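Local coordinates for periplasmic sugar-binding protein (Chloroflexus aurantiacus, PDB 4RXU) that holds beta-D-glucose in the cleft between its two lobes and probably serves as the carbohydrate-binding component of an ABC-type sugar transporter, at residues E54-A59 against D306-A311; K113-D118 against V312-D317; L157-G162 against G175-L180; S165-F170 against L206-M211. All blocks are in the same frame, centred on the assembly; numbering follows the deposited sequence. Where two conformers were deposited one is given.

The four contacts divide between the two lobes of a type I periplasmic binding protein. Interactions 1 and 2 share helix 300-315, touch each other with centres about 11 Å apart, and belong to the lobe whose sheet contains strand 113-117. Interactions 3 and 4 share helix 167-185, centres about 12 Å apart, in the lobe with the four-stranded parallel sheet. Along the chain both are nested within the loops closed by interactions 1 and 2, as expected where the chain crosses between lobes and returns. Interactions 2 and 4 have centres about 27 Å apart, yet both reach the sugar, and D118 O lies 3.0 Å from N168 ND2, a probable hydrogen bond across the cleft.

Interaction 1 of 4, residues E54-A59 against D306-A311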
loop_
_atom_site.group_PDB
_atom_site.type_symbol
_atom_site.label_atom_id
_atom_site.label_comp_id
_atom_site.label_asym_id
_atom_site.label_seq_id
_atom_site.Cartn_x
_atom_site.Cartn_y
_atom_site.Cartn_z
ATOM N N GLU A 54 8.937 0.305 -18.827
ATOM C CA GLU A 54 8.162 -0.207 -19.977
ATOM C C GLU A 54 7.347 0.894 -20.668
ATOM O O GLU A 54 7.332 1.002 -21.883
ATOM C CB GLU A 54 7.274 -1.373 -19.563
ATOM C CG GLU A 54 8.109 -2.613 -19.205
ATOM C CD GLU A 54 7.339 -3.709 -18.490
ATOM O OE1 GLU A 54 6.177 -3.489 -18.098
ATOM O OE2 GLU A 54 7.925 -4.806 -18.302
ATOM N N ALA A 55 6.674 1.716 -19.880
ATOM C CA ALA A 55 5.802 2.769 -20.447
ATOM C C ALA A 55 6.625 3.845 -21.128
ATOM O O ALA A 55 6.261 4.335 -22.192
ATOM C CB ALA A 55 4.906 3.379 -19.366
ATOM N N LEU A 56 7.746 4.191 -20.515
ATOM C CA LEU A 56 8.633 5.198 -21.060
ATOM C C LEU A 56 9.246 4.699 -22.378
ATOM O O LEU A 56 9.296 5.454 -23.363
ATOM C CB LEU A 56 9.714 5.578 -20.028
ATOM C CG LEU A 56 9.205 6.285 -18.760
ATOM C CD1 LEU A 56 10.325 6.366 -17.733
ATOM C CD2 LEU A 56 8.638 7.652 -19.104
ATOM N N GLN A 57 9.660 3.427 -22.403
ATOM C CA GLN A 57 10.213 2.803 -23.622
ATOM C C GLN A 57 9.175 2.845 -24.744
ATOM O O GLN A 57 9.499 3.190 -25.869
ATOM C CB GLN A 57 10.672 1.348 -23.389
ATOM C CG GLN A 57 11.227 0.700 -24.668
ATOM C CD GLN A 57 12.033 -0.569 -24.418
ATOM O OE1 GLN A 57 12.330 -0.926 -23.274
ATOM N NE2 GLN A 57 12.394 -1.258 -25.501
ATOM N N GLN A 58 7.928 2.506 -24.415
ATOM C CA GLN A 58 6.811 2.400 -25.397
ATOM C C GLN A 58 6.587 3.741 -26.067
ATOM O O GLN A 58 6.379 3.844 -27.275
ATOM C CB GLN A 58 5.474 2.055 -24.712
ATOM C CG GLN A 58 4.949 0.635 -24.762
ATOM C CD GLN A 58 4.714 0.069 -26.170
ATOM O OE1 GLN A 58 4.919 -1.125 -26.384
ATOM N NE2 GLN A 58 4.288 0.906 -27.127
ATOM N N ALA A 59 6.619 4.777 -25.235
ATOM C CA ALA A 59 6.370 6.142 -25.694
ATOM C C ALA A 59 7.593 6.858 -26.285
ATOM O O ALA A 59 7.467 7.970 -26.801
ATOM C CB ALA A 59 5.785 6.966 -24.552
ATOM N N ASP A 306 -1.169 7.065 -15.581
ATOM C CA ASP A 306 -1.821 8.258 -15.024
ATOM C C ASP A 306 -0.795 9.327 -14.693
ATOM O O ASP A 306 -0.979 10.497 -14.990
ATOM C CB ASP A 306 -2.667 7.915 -13.803
ATOM C CG ASP A 306 -4.009 7.342 -14.168
ATOM O OD1 ASP A 306 -4.395 7.345 -15.364
ATOM O OD2 ASP A 306 -4.690 6.903 -13.221
ATOM N N ALA A 307 0.324 8.897 -14.131
ATOM C CA ALA A 307 1.416 9.827 -13.794
ATOM C C ALA A 307 2.109 10.398 -15.035
ATOM O O ALA A 307 2.437 11.589 -15.092
ATOM C CB ALA A 307 2.442 9.143 -12.904
ATOM N N ILE A 308 2.361 9.538 -16.004
ATOM C CA ILE A 308 3.014 9.988 -17.233
ATOM C C ILE A 308 2.078 10.978 -17.939
ATOM O O ILE A 308 2.498 12.048 -18.386
ATOM C CB ILE A 308 3.402 8.812 -18.147
ATOM C CG1 ILE A 308 4.502 7.970 -17.491
ATOM C CG2 ILE A 308 3.857 9.337 -19.520
ATOM C CD1 ILE A 308 4.724 6.618 -18.151
ATOM N N LYS A 309 0.815 10.609 -18.073
ATOM C CA LYS A 309 -0.162 11.474 -18.740
ATOM C C LYS A 309 -0.242 12.856 -18.056
ATOM O O LYS A 309 -0.264 13.913 -18.712
ATOM C CB LYS A 309 -1.533 10.789 -18.807
ATOM C CG LYS A 309 -1.595 9.617 -19.788
ATOM C CD LYS A 309 -3.006 9.058 -19.977
ATOM C CE LYS A 309 -3.379 7.945 -19.011
ATOM N NZ LYS A 309 -4.724 7.397 -19.367
ATOM N N ALA A 310 -0.246 12.871 -16.736
ATOM C CA ALA A 310 -0.347 14.137 -16.009
ATOM C C ALA A 310 0.901 14.955 -16.237
ATOM O O ALA A 310 0.811 16.157 -16.480
ATOM C CB ALA A 310 -0.574 13.906 -14.534
ATOM N N ALA A 311 2.068 14.309 -16.164
ATOM C CA ALA A 311 3.325 14.994 -16.441
ATOM C C ALA A 311 3.392 15.599 -17.834
ATOM O O ALA A 311 3.752 16.769 -17.995
ATOM C CB ALA A 311 4.500 14.060 -16.221
#
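I308 and A55 make the closest approach between segments 54-59 and 306-311: CD1 of I308 comes to 3.5 Å from CB of A55, a separation shorter than usual for two carbons in van der Waals contact. The same methyl also reaches L56, whose CD2 lies 4.2 Å from I308 CD1. One terminal methyl of isoleucine therefore meets two successive residues of the facing helix, and the contact is wholly apolar.

Side-chain shape explains the reach. I308 has CG1 beside its backbone N and an extended chi2 of 166°, which carries CD1 outward to the other helix. A55 directs its CB at the facing segment and has nothing longer to place there. L56 starts out to one side, and only its outer branch swings in, passing I308 at a slant. The nearest CA pair, L56 and I308, is 8.3 Å apart. Regular helix bonding holds both supports, with A59 N on A55 O at 3.1 Å and A311 N on A307 O at 2.9 Å.

This is helix-helix packing on the sheet containing strand 113-117, in one lobe of the type I periplasmic binding protein fold. Y61 of strand 61-67 packs on both L56 and I308, and V63 meets L56. A55 also touches V304 and Q305 of helix 300-315, whose A307 and A310 rest on Y117 and I115 of strand 113-117.

Interaction 2 of 4, residues K113-D118 against V312-D317; sequences KVISYD and VALLQD. With BGC (beta-D-glucopyranose), chain C.
L314 meets K113 and I115 through aliphatic groups alone; the flat groups lie farther along strand 113-117. The Y117 side chain touches L303 and V304 of helix 300-315, and its ring meets F52 with planes at about 45°. The D118 carboxylate has its two oxygens employed separately: OD2 accepts from glucose O2 at 2.7 Å, while OD1 forms a salt bridge with R44. The position of D118, just after the C-terminal end of strand 113-117, fits the type I periplasmic binding protein fold, whose cleft is lined by such loops. An asparagine in place of D118 would probably leave R44 without its charged mate and weaken the grip on the sugar hydroxyl.

At the start of the strand, away from the sugar, L314 CD1 sits 3.9 Å from K113 CB and 4.1 Å from I115 CD1. The lysine contributes the base of its chain, then bends at chi2 (-74°), bringing CG to 4.1 Å from L314 CD2 and turning the remainder away. I115 and L314 lie alongside, running in opposite senses. Just beyond L314 the helix closes in a Schellman motif, with D317 at positive phi and its N bonded to L314 O at 3.0 Å.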
loop_
_atom_site.group_PDB
_atom_site.type_symbol
_atom_site.label_atom_id
_atom_site.label_comp_id
_atom_site.label_asym_id
_atom_site.label_seq_id
_atom_site.Cartn_x
_atom_site.Cartn_y
_atom_site.Cartn_z
ATOM N N LYS A 113 6.377 21.462 -10.943
ATOM C CA LYS A 113 5.104 20.887 -10.544
ATOM C C LYS A 113 5.380 19.594 -9.781
ATOM O O LYS A 113 6.289 18.831 -10.101
ATOM C CB LYS A 113 4.195 20.604 -11.742
ATOM C CG LYS A 113 3.892 21.820 -12.570
ATOM C CD LYS A 113 2.913 22.717 -11.885
ATOM C CE LYS A 113 2.564 23.869 -12.806
ATOM N NZ LYS A 113 2.076 24.964 -11.960
ATOM N N VAL A 114 4.561 19.359 -8.778
ATOM C CA VAL A 114 4.743 18.243 -7.856
ATOM C C VAL A 114 3.547 17.285 -7.931
ATOM O O VAL A 114 2.409 17.626 -7.542
ATOM C CB VAL A 114 4.912 18.726 -6.400
ATOM C CG1 VAL A 114 5.056 17.535 -5.455
ATOM C CG2 VAL A 114 6.143 19.596 -6.287
ATOM N N ILE A 115 3.821 16.089 -8.455
ATOM C CA ILE A 115 2.848 15.012 -8.508
ATOM C C ILE A 115 3.284 13.996 -7.446
ATOM O O ILE A 115 4.263 13.263 -7.605
ATOM C CB ILE A 115 2.825 14.330 -9.877
ATOM C CG1 ILE A 115 2.520 15.348 -10.986
ATOM C CG2 ILE A 115 1.825 13.177 -9.872
ATOM C CD1 ILE A 115 2.504 14.768 -12.390
ATOM N N SER A 116 2.549 13.962 -6.344
ATOM C CA SER A 116 2.784 12.952 -5.333
ATOM C C SER A 116 2.250 11.625 -5.926
ATOM O O SER A 116 1.194 11.610 -6.543
ATOM C CB SER A 116 2.055 13.353 -4.054
ATOM O OG SER A 116 2.528 12.690 -2.896
ATOM N N TYR A 117 3.022 10.555 -5.765
ATOM C CA TYR A 117 2.808 9.316 -6.480
ATOM C C TYR A 117 2.661 8.175 -5.486
ATOM O O TYR A 117 3.565 7.905 -4.705
ATOM C CB TYR A 117 3.990 9.043 -7.395
ATOM C CG TYR A 117 3.843 7.769 -8.207
ATOM C CD1 TYR A 117 3.036 7.708 -9.319
ATOM C CD2 TYR A 117 4.510 6.623 -7.827
ATOM C CE1 TYR A 117 2.889 6.531 -10.032
ATOM C CE2 TYR A 117 4.396 5.454 -8.551
ATOM C CZ TYR A 117 3.569 5.415 -9.644
ATOM O OH TYR A 117 3.450 4.236 -10.331
ATOM N N ASP A 118 1.492 7.543 -5.539
ATOM C CA ASP A 118 1.081 6.423 -4.690
ATOM C C ASP A 118 0.846 6.841 -3.247
ATOM O O ASP A 118 -0.212 6.567 -2.699
ATOM C CB ASP A 118 2.025 5.227 -4.728
ATOM C CG ASP A 118 1.398 4.032 -4.089
ATOM O OD1 ASP A 118 0.627 3.346 -4.799
ATOM O OD2 ASP A 118 1.607 3.816 -2.862
ATOM N N VAL A 312 3.008 14.818 -18.831
ATOM C CA VAL A 312 3.036 15.271 -20.212
ATOM C C VAL A 312 2.082 16.455 -20.382
ATOM O O VAL A 312 2.393 17.430 -21.077
ATOM C CB VAL A 312 2.733 14.101 -21.183
ATOM C CG1 VAL A 312 2.431 14.596 -22.603
ATOM C CG2 VAL A 312 3.908 13.130 -21.168
ATOM N N ALA A 313 0.913 16.387 -19.749
ATOM C CA ALA A 313 -0.025 17.523 -19.831
ATOM C C ALA A 313 0.632 18.791 -19.279
ATOM O O ALA A 313 0.624 19.855 -19.912
ATOM C CB ALA A 313 -1.338 17.216 -19.101
ATOM N N LEU A 314 1.242 18.678 -18.110
ATOM C CA LEU A 314 1.931 19.832 -17.516
ATOM C C LEU A 314 3.083 20.369 -18.352
ATOM O O LEU A 314 3.304 21.567 -18.405
ATOM C CB LEU A 314 2.396 19.474 -16.113
ATOM C CG LEU A 314 1.265 19.200 -15.130
ATOM C CD1 LEU A 314 1.766 18.445 -13.919
ATOM C CD2 LEU A 314 0.608 20.482 -14.681
ATOM N N LEU A 315 3.804 19.478 -19.017
ATOM C CA LEU A 315 4.897 19.891 -19.882
ATOM C C LEU A 315 4.404 20.711 -21.063
ATOM O O LEU A 315 5.115 21.574 -21.580
ATOM C CB LEU A 315 5.643 18.669 -20.389
ATOM C CG LEU A 315 6.519 17.956 -19.355
ATOM C CD1 LEU A 315 7.135 16.743 -20.044
ATOM C CD2 LEU A 315 7.600 18.865 -18.767
ATOM N N GLN A 316 3.173 20.405 -21.468
ATOM C CA GLN A 316 2.460 21.111 -22.543
ATOM C C GLN A 316 1.690 22.331 -22.039
ATOM O O GLN A 316 0.879 22.898 -22.768
ATOM C CB GLN A 316 1.473 20.160 -23.223
ATOM C CG GLN A 316 2.136 19.059 -24.030
ATOM C CD GLN A 316 1.187 17.948 -24.451
ATOM O OE1 GLN A 316 1.407 17.304 -25.478
ATOM N NE2 GLN A 316 0.130 17.718 -23.676
ATOM N N ASP A 317 1.930 22.733 -20.793
ATOM C CA ASP A 317 1.257 23.888 -20.205
ATOM C C ASP A 317 -0.275 23.680 -20.129
ATOM O O ASP A 317 -1.071 24.626 -20.207
ATOM C CB ASP A 317 1.625 25.161 -20.980
ATOM C CG ASP A 317 3.114 25.488 -20.899
ATOM O OD1 ASP A 317 3.630 25.640 -19.765
ATOM O OD2 ASP A 317 3.763 25.608 -21.967
HETATM C C2 BGC C . 1.933 0.958 -1.183
HETATM C C3 BGC C . 1.743 -0.545 -1.125
HETATM C C4 BGC C . 3.033 -1.195 -0.649
HETATM C C5 BGC C . 3.526 -0.558 0.651
HETATM C C6 BGC C . 4.889 -1.050 1.086
HETATM C C1 BGC C . 2.283 1.349 0.243
HETATM O O1 BGC C . 2.268 2.731 0.443
HETATM O O2 BGC C . 0.719 1.574 -1.627
HETATM O O3 BGC C . 1.391 -0.995 -2.430
HETATM O O4 BGC C . 2.761 -2.578 -0.347
HETATM O O5 BGC C . 3.592 0.848 0.519
HETATM O O6 BGC C . 5.843 -0.988 0.023
#

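Interaction 3 of 4, residues L157-G162 against G175-L180; sequences LYLYAG and GAWKVL
L159 and L180 are the main meeting point of strand 155-159 with helix 167-185, the first two elements of a beta-alpha-beta unit that continues into strand 189-191. The axes of strand 157-159 and helix 175-180 run nearly antiparallel, at 160°, as expected when a helix carries the chain back along the sheet, and approach to 12.1 Å. That gap is spanned wholly by side chains.

Aliphatic packing comes first. L180 CD1 touches L159 CD2 at 3.8 Å, and the two side chains lie alongside with their ends pointing opposite ways. The same methyl lies 4.2 Å from CD2 of L157, so one branch of L180 rests on alternate residues of the strand. These two leucines project from the same side of the strand, toward the helix.

The aromatic contact is at an edge. W177 starts off to one side of the strand, but its six-membered ring comes back, and CZ3 lies 4.3 Å from L159 CD1, which sits near the ring plane rather than over a face. A chi1 of -176° swings the indole away from its own backbone N, and its NE1 is hydrogen-bonded to K203 O.

Other residues close the surroundings: F189 packs on L157 and L180, I191 on L159, and L249 on L180. Within the helix, A176 O accepts from two amides, L180 N at 2.8 Å and V179 N at 3.0 Å.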
loop_
_atom_site.group_PDB
_atom_site.type_symbol
_atom_site.label_atom_id
_atom_site.label_comp_id
_atom_site.label_asym_id
_atom_site.label_seq_id
_atom_site.Cartn_x
_atom_site.Cartn_y
_atom_site.Cartn_z
ATOM N N LEU A 157 -9.015 -12.535 15.804
ATOM C CA LEU A 157 -8.640 -11.547 14.815
ATOM C C LEU A 157 -7.280 -10.981 15.191
ATOM O O LEU A 157 -7.083 -10.485 16.316
ATOM C CB LEU A 157 -9.695 -10.432 14.740
ATOM C CG LEU A 157 -9.400 -9.292 13.744
ATOM C CD1 LEU A 157 -9.355 -9.801 12.320
ATOM C CD2 LEU A 157 -10.458 -8.216 13.888
ATOM N N TYR A 158 -6.344 -11.096 14.264
ATOM C CA TYR A 158 -5.007 -10.568 14.423
ATOM C C TYR A 158 -4.837 -9.416 13.429
ATOM O O TYR A 158 -5.031 -9.596 12.216
ATOM C CB TYR A 158 -3.986 -11.672 14.168
ATOM C CG TYR A 158 -3.996 -12.739 15.259
ATOM C CD1 TYR A 158 -4.963 -13.746 15.290
ATOM C CD2 TYR A 158 -3.044 -12.724 16.265
ATOM C CE1 TYR A 158 -4.969 -14.720 16.291
ATOM C CE2 TYR A 158 -3.048 -13.680 17.277
ATOM C CZ TYR A 158 -4.014 -14.678 17.294
ATOM O OH TYR A 158 -4.004 -15.628 18.316
ATOM N N LEU A 159 -4.505 -8.239 13.948
ATOM C CA LEU A 159 -4.387 -7.020 13.125
ATOM C C LEU A 159 -2.937 -6.708 12.851
ATOM O O LEU A 159 -2.094 -6.841 13.750
ATOM C CB LEU A 159 -5.002 -5.820 13.865
ATOM C CG LEU A 159 -6.483 -5.936 14.267
ATOM C CD1 LEU A 159 -6.886 -4.786 15.174
ATOM C CD2 LEU A 159 -7.418 -6.049 13.062
ATOM N N TYR A 160 -2.642 -6.270 11.623
ATOM C CA TYR A 160 -1.289 -5.831 11.254
ATOM C C TYR A 160 -1.401 -4.608 10.368
ATOM O O TYR A 160 -2.432 -4.353 9.742
ATOM C CB TYR A 160 -0.491 -6.950 10.557
ATOM C CG TYR A 160 -0.325 -8.139 11.489
ATOM C CD1 TYR A 160 0.660 -8.127 12.483
ATOM C CD2 TYR A 160 -1.196 -9.230 11.434
ATOM C CE1 TYR A 160 0.819 -9.199 13.364
ATOM C CE2 TYR A 160 -1.067 -10.290 12.332
ATOM C CZ TYR A 160 -0.055 -10.271 13.291
ATOM O OH TYR A 160 0.082 -11.332 14.166
ATOM N N ALA A 161 -0.339 -3.821 10.384
ATOM C CA ALA A 161 -0.328 -2.546 9.672
ATOM C C ALA A 161 1.005 -2.232 9.010
ATOM O O ALA A 161 2.044 -2.851 9.299
ATOM C CB ALA A 161 -0.713 -1.393 10.625
ATOM N N GLY A 162 0.939 -1.242 8.126
ATOM C CA GLY A 162 2.123 -0.712 7.438
ATOM C C GLY A 162 2.946 0.234 8.316
ATOM O O GLY A 162 2.674 0.376 9.518
ATOM N N GLY A 175 -9.650 2.000 6.336
ATOM C CA GLY A 175 -10.607 1.301 5.480
ATOM C C GLY A 175 -11.003 -0.038 6.085
ATOM O O GLY A 175 -12.211 -0.457 6.106
ATOM N N ALA A 176 -9.996 -0.716 6.627
ATOM C CA ALA A 176 -10.246 -2.009 7.286
ATOM C C ALA A 176 -11.019 -1.859 8.585
ATOM O O ALA A 176 -11.956 -2.609 8.868
ATOM C CB ALA A 176 -8.929 -2.736 7.546
ATOM N N TRP A 177 -10.608 -0.893 9.393
ATOM C CA TRP A 177 -11.224 -0.680 10.701
ATOM C C TRP A 177 -12.710 -0.393 10.566
ATOM O O TRP A 177 -13.530 -0.828 11.390
ATOM C CB TRP A 177 -10.565 0.499 11.410
ATOM C CG TRP A 177 -11.082 0.726 12.808
ATOM C CD1 TRP A 177 -11.919 1.720 13.212
ATOM C CD2 TRP A 177 -10.800 -0.074 13.979
ATOM N NE1 TRP A 177 -12.170 1.597 14.564
ATOM C CE2 TRP A 177 -11.478 0.521 15.062
ATOM C CE3 TRP A 177 -10.010 -1.211 14.219
ATOM C CZ2 TRP A 177 -11.409 -0.002 16.370
ATOM C CZ3 TRP A 177 -9.929 -1.724 15.513
ATOM C CH2 TRP A 177 -10.630 -1.120 16.572
ATOM N N LYS A 178 -13.061 0.368 9.538
ATOM C CA LYS A 178 -14.457 0.754 9.372
ATOM C C LYS A 178 -15.351 -0.392 8.932
ATOM O O LYS A 178 -16.570 -0.263 8.989
ATOM C CB LYS A 178 -14.587 2.010 8.520
ATOM C CG LYS A 178 -13.849 3.164 9.210
ATOM C CD LYS A 178 -14.354 4.491 8.787
ATOM C CE LYS A 178 -13.944 5.614 9.704
ATOM N NZ LYS A 178 -14.187 6.853 8.925
ATOM N N VAL A 179 -14.739 -1.512 8.539
ATOM C CA VAL A 179 -15.455 -2.768 8.326
ATOM C C VAL A 179 -15.348 -3.691 9.536
ATOM O O VAL A 179 -16.331 -4.332 9.938
ATOM C CB VAL A 179 -14.930 -3.468 7.045
ATOM C CG1 VAL A 179 -15.444 -4.899 6.921
ATOM C CG2 VAL A 179 -15.295 -2.656 5.807
ATOM N N LEU A 180 -14.156 -3.789 10.102
ATOM C CA LEU A 180 -13.972 -4.700 11.228
ATOM C C LEU A 180 -14.610 -4.249 12.546
ATOM O O LEU A 180 -15.096 -5.079 13.309
ATOM C CB LEU A 180 -12.489 -5.009 11.466
ATOM C CG LEU A 180 -11.731 -5.673 10.328
ATOM C CD1 LEU A 180 -10.227 -5.604 10.574
ATOM C CD2 LEU A 180 -12.170 -7.109 10.129
#

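Interaction 4 of 4, residues S165-F170 against L206-M211; sequences SDNNAF and LTRDEM. With BGC (beta-D-glucopyranose), chain C.
F170 and M211 bring the backbones nearest, with CA atoms 7.1 Å apart, where the first turns of helices 167-185 and 208-218 meet in one lobe of this type I periplasmic binding protein. Both helices are capped: D166 is the N-cap of the first, and T207 forms a capping box with E210 in the second.

The central side-chain contact is a cation-pi stack. The guanidinium of R208 lies flat on one face of the F170 ring, centres 4.1 Å apart and planes at 20°. R208 gets there with CG anti to the backbone N (chi1 -175°) and an extended chain that crosses the ring, CG itself lying 3.8 Å from F170 CE2. N167 OD1 lies in plane at the guanidinium edge, 3.5 Å from R208 NH1. M211 CB meets the phenyl obliquely, 4.0 Å from F170 CD2. A leucine in place of F170 would probably deprive the guanidinium of its aromatic platform and leave it freer to turn.

The other side of the first turn serves the sugar. N168 ND2 donates to glucose O1 at 3.1 Å, which donates in turn to OD2 of D166 at 2.6 Å, while D166 OD1 accepts from N168 N at 2.9 Å.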
loop_
_atom_site.group_PDB
_atom_site.type_symbol
_atom_site.label_atom_id
_atom_site.label_comp_id
_atom_site.label_asym_id
_atom_site.label_seq_id
_atom_site.Cartn_x
_atom_site.Cartn_y
_atom_site.Cartn_z
ATOM N N SER A 165 5.237 6.045 8.814
ATOM C CA SER A 165 5.759 7.080 7.914
ATOM C C SER A 165 5.051 7.149 6.547
ATOM O O SER A 165 5.242 8.092 5.776
ATOM C CB SER A 165 7.254 6.877 7.691
ATOM O OG SER A 165 7.508 5.511 7.416
ATOM N N ASP A 166 4.227 6.147 6.264
ATOM C CA ASP A 166 3.464 6.051 5.013
ATOM C C ASP A 166 2.022 6.439 5.284
ATOM O O ASP A 166 1.326 5.740 6.009
ATOM C CB ASP A 166 3.541 4.590 4.542
ATOM C CG ASP A 166 2.781 4.316 3.286
ATOM O OD1 ASP A 166 2.215 5.258 2.682
ATOM O OD2 ASP A 166 2.790 3.113 2.913
ATOM N N ASN A 167 1.556 7.550 4.730
ATOM C CA ASN A 167 0.146 7.907 4.927
ATOM C C ASN A 167 -0.804 6.790 4.498
ATOM O O ASN A 167 -1.907 6.647 5.038
ATOM C CB ASN A 167 -0.175 9.198 4.189
ATOM C CG ASN A 167 -1.537 9.724 4.519
ATOM O OD1 ASN A 167 -1.833 10.037 5.678
ATOM N ND2 ASN A 167 -2.371 9.860 3.501
ATOM N N ASN A 168 -0.410 6.027 3.488
ATOM C CA ASN A 168 -1.274 4.925 3.051
ATOM C C ASN A 168 -1.493 3.901 4.156
ATOM O O ASN A 168 -2.529 3.268 4.185
ATOM C CB ASN A 168 -0.702 4.216 1.823
ATOM C CG ASN A 168 -0.798 5.035 0.564
ATOM O OD1 ASN A 168 -1.533 6.003 0.484
ATOM N ND2 ASN A 168 -0.090 4.596 -0.457
ATOM N N ALA A 169 -0.531 3.731 5.061
ATOM C CA ALA A 169 -0.713 2.776 6.160
ATOM C C ALA A 169 -1.927 3.178 6.998
ATOM O O ALA A 169 -2.682 2.336 7.440
ATOM C CB ALA A 169 0.536 2.673 7.008
ATOM N N PHE A 170 -2.110 4.476 7.204
ATOM C CA PHE A 170 -3.278 4.961 7.941
ATOM C C PHE A 170 -4.541 4.750 7.123
ATOM O O PHE A 170 -5.602 4.380 7.668
ATOM C CB PHE A 170 -3.110 6.436 8.297
ATOM C CG PHE A 170 -2.171 6.676 9.437
ATOM C CD1 PHE A 170 -0.821 6.782 9.208
ATOM C CD2 PHE A 170 -2.636 6.780 10.730
ATOM C CE1 PHE A 170 0.056 7.002 10.255
ATOM C CE2 PHE A 170 -1.761 6.990 11.774
ATOM C CZ PHE A 170 -0.412 7.105 11.533
ATOM N N LEU A 206 -11.873 6.655 14.420
ATOM C CA LEU A 206 -10.655 6.901 15.144
ATOM C C LEU A 206 -9.954 8.170 14.662
ATOM O O LEU A 206 -9.899 8.491 13.473
ATOM C CB LEU A 206 -9.692 5.737 14.968
ATOM C CG LEU A 206 -10.217 4.373 15.370
ATOM C CD1 LEU A 206 -9.119 3.347 15.144
ATOM C CD2 LEU A 206 -10.664 4.377 16.822
ATOM N N THR A 207 -9.364 8.872 15.604
ATOM C CA THR A 207 -8.485 9.971 15.234
ATOM C C THR A 207 -7.156 9.398 14.700
ATOM O O THR A 207 -6.824 8.215 14.905
ATOM C CB THR A 207 -8.165 10.891 16.419
ATOM O OG1 THR A 207 -7.361 10.183 17.355
ATOM C CG2 THR A 207 -9.441 11.425 17.116
ATOM N N ARG A 208 -6.364 10.242 14.066
ATOM C CA ARG A 208 -5.072 9.802 13.583
ATOM C C ARG A 208 -4.174 9.348 14.728
ATOM O O ARG A 208 -3.487 8.359 14.609
ATOM C CB ARG A 208 -4.396 10.917 12.797
ATOM C CG ARG A 208 -3.090 10.476 12.162
ATOM C CD ARG A 208 -2.467 11.583 11.324
ATOM N NE ARG A 208 -1.046 11.352 11.193
ATOM C CZ ARG A 208 -0.441 10.858 10.127
ATOM N NH1 ARG A 208 -1.130 10.537 9.029
ATOM N NH2 ARG A 208 0.870 10.688 10.191
ATOM N N ASP A 209 -4.208 10.069 15.836
ATOM C CA ASP A 209 -3.386 9.725 17.003
ATOM C C ASP A 209 -3.839 8.391 17.598
ATOM O O ASP A 209 -3.024 7.589 18.077
ATOM C CB ASP A 209 -3.492 10.809 18.072
ATOM C CG ASP A 209 -2.622 12.001 17.799
ATOM O OD1 ASP A 209 -1.918 12.018 16.778
ATOM O OD2 ASP A 209 -2.667 12.942 18.621
ATOM N N GLU A 210 -5.152 8.148 17.596
ATOM C CA GLU A 210 -5.655 6.854 18.067
ATOM C C GLU A 210 -5.231 5.717 17.140
ATOM O O GLU A 210 -4.727 4.695 17.613
ATOM C CB GLU A 210 -7.166 6.855 18.229
ATOM C CG GLU A 210 -7.633 7.701 19.394
ATOM C CD GLU A 210 -9.119 8.045 19.360
ATOM O OE1 GLU A 210 -9.757 7.942 18.279
ATOM O OE2 GLU A 210 -9.641 8.492 20.421
ATOM N N MET A 211 -5.409 5.910 15.829
ATOM C CA MET A 211 -4.955 4.899 14.869
ATOM C C MET A 211 -3.451 4.647 15.053
ATOM O O MET A 211 -2.979 3.509 14.982
ATOM C CB MET A 211 -5.186 5.312 13.425
ATOM C CG MET A 211 -6.605 5.231 12.940
ATOM S SD MET A 211 -6.729 5.393 11.128
ATOM C CE MET A 211 -7.008 7.148 11.068
HETATM C C2 BGC C . 1.933 0.958 -1.183
HETATM C C3 BGC C . 1.743 -0.545 -1.125
HETATM C C4 BGC C . 3.033 -1.195 -0.649
HETATM C C5 BGC C . 3.526 -0.558 0.651
HETATM C C6 BGC C . 4.889 -1.050 1.086
HETATM C C1 BGC C . 2.283 1.349 0.243
HETATM O O1 BGC C . 2.268 2.731 0.443
HETATM O O2 BGC C . 0.719 1.574 -1.627
HETATM O O3 BGC C . 1.391 -0.995 -2.430
HETATM O O4 BGC C . 2.761 -2.578 -0.347
HETATM O O5 BGC C . 3.592 0.848 0.519
HETATM O O6 BGC C . 5.843 -0.988 0.023
#